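Local coordinates for protein PbICP-C (Plasmodium berghei, PDB 3PNR) that probably inhibits papain-like cysteine proteases through a falstatin-type inhibitory domain, at residues I80-T88 with Y168-T179. Residues are numbered along the deposited sequence; the frame is centred on the assembly and turned at random.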
loop_
_atom_site.group_PDB
_atom_site.type_symbol
_atom_site.label_atom_id
_atom_site.label_comp_id
_atom_site.label_asym_id
_atom_site.label_seq_id
_atom_site.Cartn_x
_atom_site.Cartn_y
_atom_site.Cartn_z
ATOM N N ILE B 80 -15.368 13.922 22.199
ATOM C CA ILE B 80 -15.841 12.547 22.158
ATOM C C ILE B 80 -15.488 11.971 20.788
ATOM O O ILE B 80 -15.919 12.493 19.760
ATOM C CB ILE B 80 -17.364 12.455 22.429
ATOM C CG1 ILE B 80 -17.771 11.018 22.760
ATOM C CG2 ILE B 80 -18.167 13.001 21.252
ATOM C CD1 ILE B 80 -17.245 10.529 24.093
ATOM N N ILE B 81 -14.686 10.910 20.775
ATOM C CA ILE B 81 -14.138 10.387 19.524
ATOM C C ILE B 81 -15.026 9.347 18.854
ATOM O O ILE B 81 -15.225 8.257 19.390
ATOM C CB ILE B 81 -12.746 9.760 19.736
ATOM C CG1 ILE B 81 -11.793 10.781 20.358
ATOM C CG2 ILE B 81 -12.186 9.257 18.420
ATOM C CD1 ILE B 81 -11.724 12.078 19.595
ATOM N N ASN B 82 -15.550 9.684 17.677
ATOM C CA ASN B 82 -16.281 8.711 16.870
ATOM C C ASN B 82 -15.760 8.596 15.434
ATOM O O ASN B 82 -16.047 9.452 14.595
ATOM C CB ASN B 82 -17.780 9.005 16.867
ATOM C CG ASN B 82 -18.595 7.832 16.351
ATOM O OD1 ASN B 82 -18.160 6.679 16.430
ATOM N ND2 ASN B 82 -19.778 8.118 15.814
ATOM N N PRO B 83 -14.992 7.527 15.154
ATOM C CA PRO B 83 -14.399 7.262 13.835
ATOM C C PRO B 83 -15.462 7.071 12.761
ATOM O O PRO B 83 -15.222 7.372 11.589
ATOM C CB PRO B 83 -13.620 5.961 14.055
ATOM C CG PRO B 83 -13.357 5.914 15.537
ATOM C CD PRO B 83 -14.578 6.528 16.155
ATOM N N GLU B 84 -16.626 6.571 13.161
ATOM C CA GLU B 84 -17.772 6.513 12.270
ATOM C C GLU B 84 -17.934 7.852 11.538
ATOM O O GLU B 84 -18.375 7.892 10.387
ATOM C CB GLU B 84 -19.039 6.222 13.072
ATOM C CG GLU B 84 -20.069 5.379 12.345
ATOM C CD GLU B 84 -19.985 3.907 12.717
ATOM O OE1 GLU B 84 -19.337 3.585 13.739
ATOM O OE2 GLU B 84 -20.574 3.072 11.994
ATOM N N ASN B 85 -17.561 8.943 12.208
ATOM C CA ASN B 85 -17.825 10.286 11.697
ATOM C C ASN B 85 -16.626 11.010 11.103
ATOM O O ASN B 85 -16.722 12.198 10.774
ATOM C CB ASN B 85 -18.435 11.163 12.789
ATOM C CG ASN B 85 -19.832 10.727 13.166
ATOM O OD1 ASN B 85 -20.589 10.230 12.328
ATOM N ND2 ASN B 85 -20.187 10.912 14.437
ATOM N N PHE B 86 -15.500 10.312 10.978
ATOM C CA PHE B 86 -14.332 10.899 10.335
ATOM C C PHE B 86 -14.609 11.147 8.856
ATOM O O PHE B 86 -15.424 10.451 8.242
ATOM C CB PHE B 86 -13.101 9.998 10.458
ATOM C CG PHE B 86 -12.613 9.805 11.864
ATOM C CD1 PHE B 86 -13.136 10.548 12.909
ATOM C CD2 PHE B 86 -11.598 8.895 12.135
ATOM C CE1 PHE B 86 -12.677 10.372 14.202
ATOM C CE2 PHE B 86 -11.130 8.715 13.429
ATOM C CZ PHE B 86 -11.673 9.459 14.465
ATOM N N PRO B 87 -13.904 12.129 8.277
ATOM C CA PRO B 87 -13.972 12.481 6.852
ATOM C C PRO B 87 -13.545 11.325 5.939
ATOM O O PRO B 87 -12.476 10.736 6.132
ATOM C CB PRO B 87 -12.961 13.629 6.723
ATOM C CG PRO B 87 -12.659 14.079 8.110
ATOM C CD PRO B 87 -12.892 12.917 9.003
ATOM N N THR B 88 -14.371 11.013 4.944
ATOM C CA THR B 88 -14.018 10.002 3.950
ATOM C C THR B 88 -13.158 10.627 2.859
ATOM O O THR B 88 -12.611 9.929 2.003
ATOM C CB THR B 88 -15.265 9.376 3.301
ATOM O OG1 THR B 88 -16.099 10.409 2.764
ATOM C CG2 THR B 88 -16.059 8.576 4.316
ATOM N N TYR B 168 -6.009 6.792 10.383
ATOM C CA TYR B 168 -7.136 5.958 9.983
ATOM C C TYR B 168 -7.181 5.775 8.466
ATOM O O TYR B 168 -6.429 6.416 7.735
ATOM C CB TYR B 168 -8.464 6.530 10.522
ATOM C CG TYR B 168 -8.967 7.764 9.806
ATOM C CD1 TYR B 168 -8.423 9.019 10.073
ATOM C CD2 TYR B 168 -9.980 7.678 8.859
ATOM C CE1 TYR B 168 -8.874 10.152 9.413
ATOM C CE2 TYR B 168 -10.437 8.805 8.183
ATOM C CZ TYR B 168 -9.884 10.043 8.469
ATOM O OH TYR B 168 -10.337 11.173 7.812
ATOM N N ARG B 169 -8.051 4.879 8.008
ATOM C CA ARG B 169 -8.317 4.722 6.584
ATOM C C ARG B 169 -9.622 5.430 6.210
ATOM O O ARG B 169 -10.682 5.127 6.765
ATOM C CB ARG B 169 -8.427 3.240 6.211
ATOM C CG ARG B 169 -7.184 2.410 6.451
ATOM C CD ARG B 169 -7.429 0.969 6.034
ATOM N NE ARG B 169 -6.207 0.268 5.644
ATOM C CZ ARG B 169 -6.169 -1.008 5.259
ATOM N NH1 ARG B 169 -7.284 -1.729 5.214
ATOM N NH2 ARG B 169 -5.018 -1.567 4.919
ATOM N N PRO B 170 -9.544 6.376 5.266
ATOM C CA PRO B 170 -10.697 7.151 4.790
ATOM C C PRO B 170 -11.784 6.259 4.209
ATOM O O PRO B 170 -12.972 6.585 4.267
ATOM C CB PRO B 170 -10.095 8.018 3.685
ATOM C CG PRO B 170 -8.643 8.127 4.042
ATOM C CD PRO B 170 -8.277 6.826 4.668
ATOM N N PHE B 171 -11.366 5.135 3.641
ATOM C CA PHE B 171 -12.283 4.220 2.990
ATOM C C PHE B 171 -12.807 3.167 3.958
ATOM O O PHE B 171 -13.638 2.335 3.580
ATOM C CB PHE B 171 -11.604 3.554 1.793
ATOM C CG PHE B 171 -10.293 2.876 2.124
ATOM C CD1 PHE B 171 -9.100 3.574 2.043
ATOM C CD2 PHE B 171 -10.258 1.535 2.493
ATOM C CE1 PHE B 171 -7.895 2.956 2.336
ATOM C CE2 PHE B 171 -9.061 0.905 2.778
ATOM C CZ PHE B 171 -7.874 1.619 2.700
ATOM N N SER B 172 -12.310 3.200 5.196
ATOM C CA SER B 172 -12.773 2.299 6.254
ATOM C C SER B 172 -12.342 2.781 7.643
ATOM O O SER B 172 -11.522 2.138 8.307
ATOM C CB SER B 172 -12.279 0.873 6.015
ATOM O OG SER B 172 -13.147 -0.058 6.640
ATOM N N PRO B 173 -12.915 3.916 8.082
ATOM C CA PRO B 173 -12.542 4.674 9.283
ATOM C C PRO B 173 -12.663 3.901 10.594
ATOM O O PRO B 173 -11.966 4.220 11.551
ATOM C CB PRO B 173 -13.524 5.844 9.270
ATOM C CG PRO B 173 -13.933 5.975 7.854
ATOM C CD PRO B 173 -13.989 4.588 7.332
ATOM N N THR B 174 -13.527 2.898 10.647
ATOM C CA THR B 174 -13.699 2.140 11.884
ATOM C C THR B 174 -12.633 1.055 12.030
ATOM O O THR B 174 -12.390 0.555 13.124
ATOM C CB THR B 174 -15.097 1.514 11.963
ATOM O OG1 THR B 174 -15.418 0.916 10.703
ATOM C CG2 THR B 174 -16.137 2.583 12.280
ATOM N N SER B 175 -11.989 0.714 10.920
ATOM C CA SER B 175 -10.977 -0.329 10.914
ATOM C C SER B 175 -9.666 0.139 11.524
ATOM O O SER B 175 -8.776 0.599 10.814
ATOM C CB SER B 175 -10.726 -0.826 9.484
ATOM O OG SER B 175 -11.938 -1.181 8.829
ATOM N N GLY B 176 -9.555 0.027 12.843
ATOM C CA GLY B 176 -8.287 0.205 13.533
ATOM C C GLY B 176 -7.751 1.619 13.572
ATOM O O GLY B 176 -6.547 1.837 13.408
ATOM N N ALA B 177 -8.640 2.580 13.805
ATOM C CA ALA B 177 -8.241 3.979 13.935
ATOM C C ALA B 177 -7.519 4.254 15.255
ATOM O O ALA B 177 -8.054 3.984 16.331
ATOM C CB ALA B 177 -9.455 4.901 13.779
ATOM N N ASN B 178 -6.295 4.776 15.157
ATOM C CA ASN B 178 -5.514 5.180 16.323
ATOM C C ASN B 178 -5.588 6.696 16.501
ATOM O O ASN B 178 -5.030 7.456 15.701
ATOM C CB ASN B 178 -4.044 4.768 16.179
ATOM C CG ASN B 178 -3.831 3.268 16.301
ATOM O OD1 ASN B 178 -3.164 2.801 17.225
ATOM N ND2 ASN B 178 -4.383 2.506 15.362
ATOM N N THR B 179 -6.260 7.137 17.561
ATOM C CA THR B 179 -6.506 8.555 17.760
ATOM C C THR B 179 -5.618 9.131 18.852
ATOM O O THR B 179 -5.474 8.535 19.921
ATOM C CB THR B 179 -7.973 8.790 18.092
ATOM O OG1 THR B 179 -8.783 8.115 17.114
ATOM C CG2 THR B 179 -8.296 10.275 18.099
#
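F86 meets Y168 edge to face, and its side chain touches three residues of 168-179 on the way from CB to CZ. CB lies over the tyrosine ring, 4.0 Å from the centroid of Y168, in a CH-pi contact. With chi1 at -65°, CG stands anti to the carbonyl carbon, and the turn about CB-CG then brings CD2 over the middle of the Y168 ring, 3.7 Å from Y168 CG; the two ring planes stand at 62°. Beyond this, F86 CE2 lies 4.2 Å from A177 CB, and CZ, at the far end, has T179 OG1 at the ring edge, near its plane; that hydroxyl is hydrogen-bonded to S166 OG. The CA of P83 lies over one face of the F86 ring, and L72 of strand 68-75 also packs against the phenylalanine.

In this immunoglobulin-like beta-sandwich, characteristic of chagasin-family inhibitors, the contact lays the loop that follows strand 68-75 against the loop between strands 159-168 and 178-186. The latter projects through R169, P170, F171 and S172 onto a bound second protein, consistent with a protease-binding loop.

At the rim of its ring, Y168 OH donates its hydrogen to P87 O at 2.8 Å, in the carbonyl plane and on a lone pair, with a C=O...OH angle of 134°. That bond helps hold the tyrosine ring against the edge of F86. P173 CB packs against P83 O. T88 CA makes a CA-H...O contact of 3.6 Å with P170 O. At the other end I81 and T179 meet tip to tip, I81 CG2 lying 3.8 Å from T179 OG1.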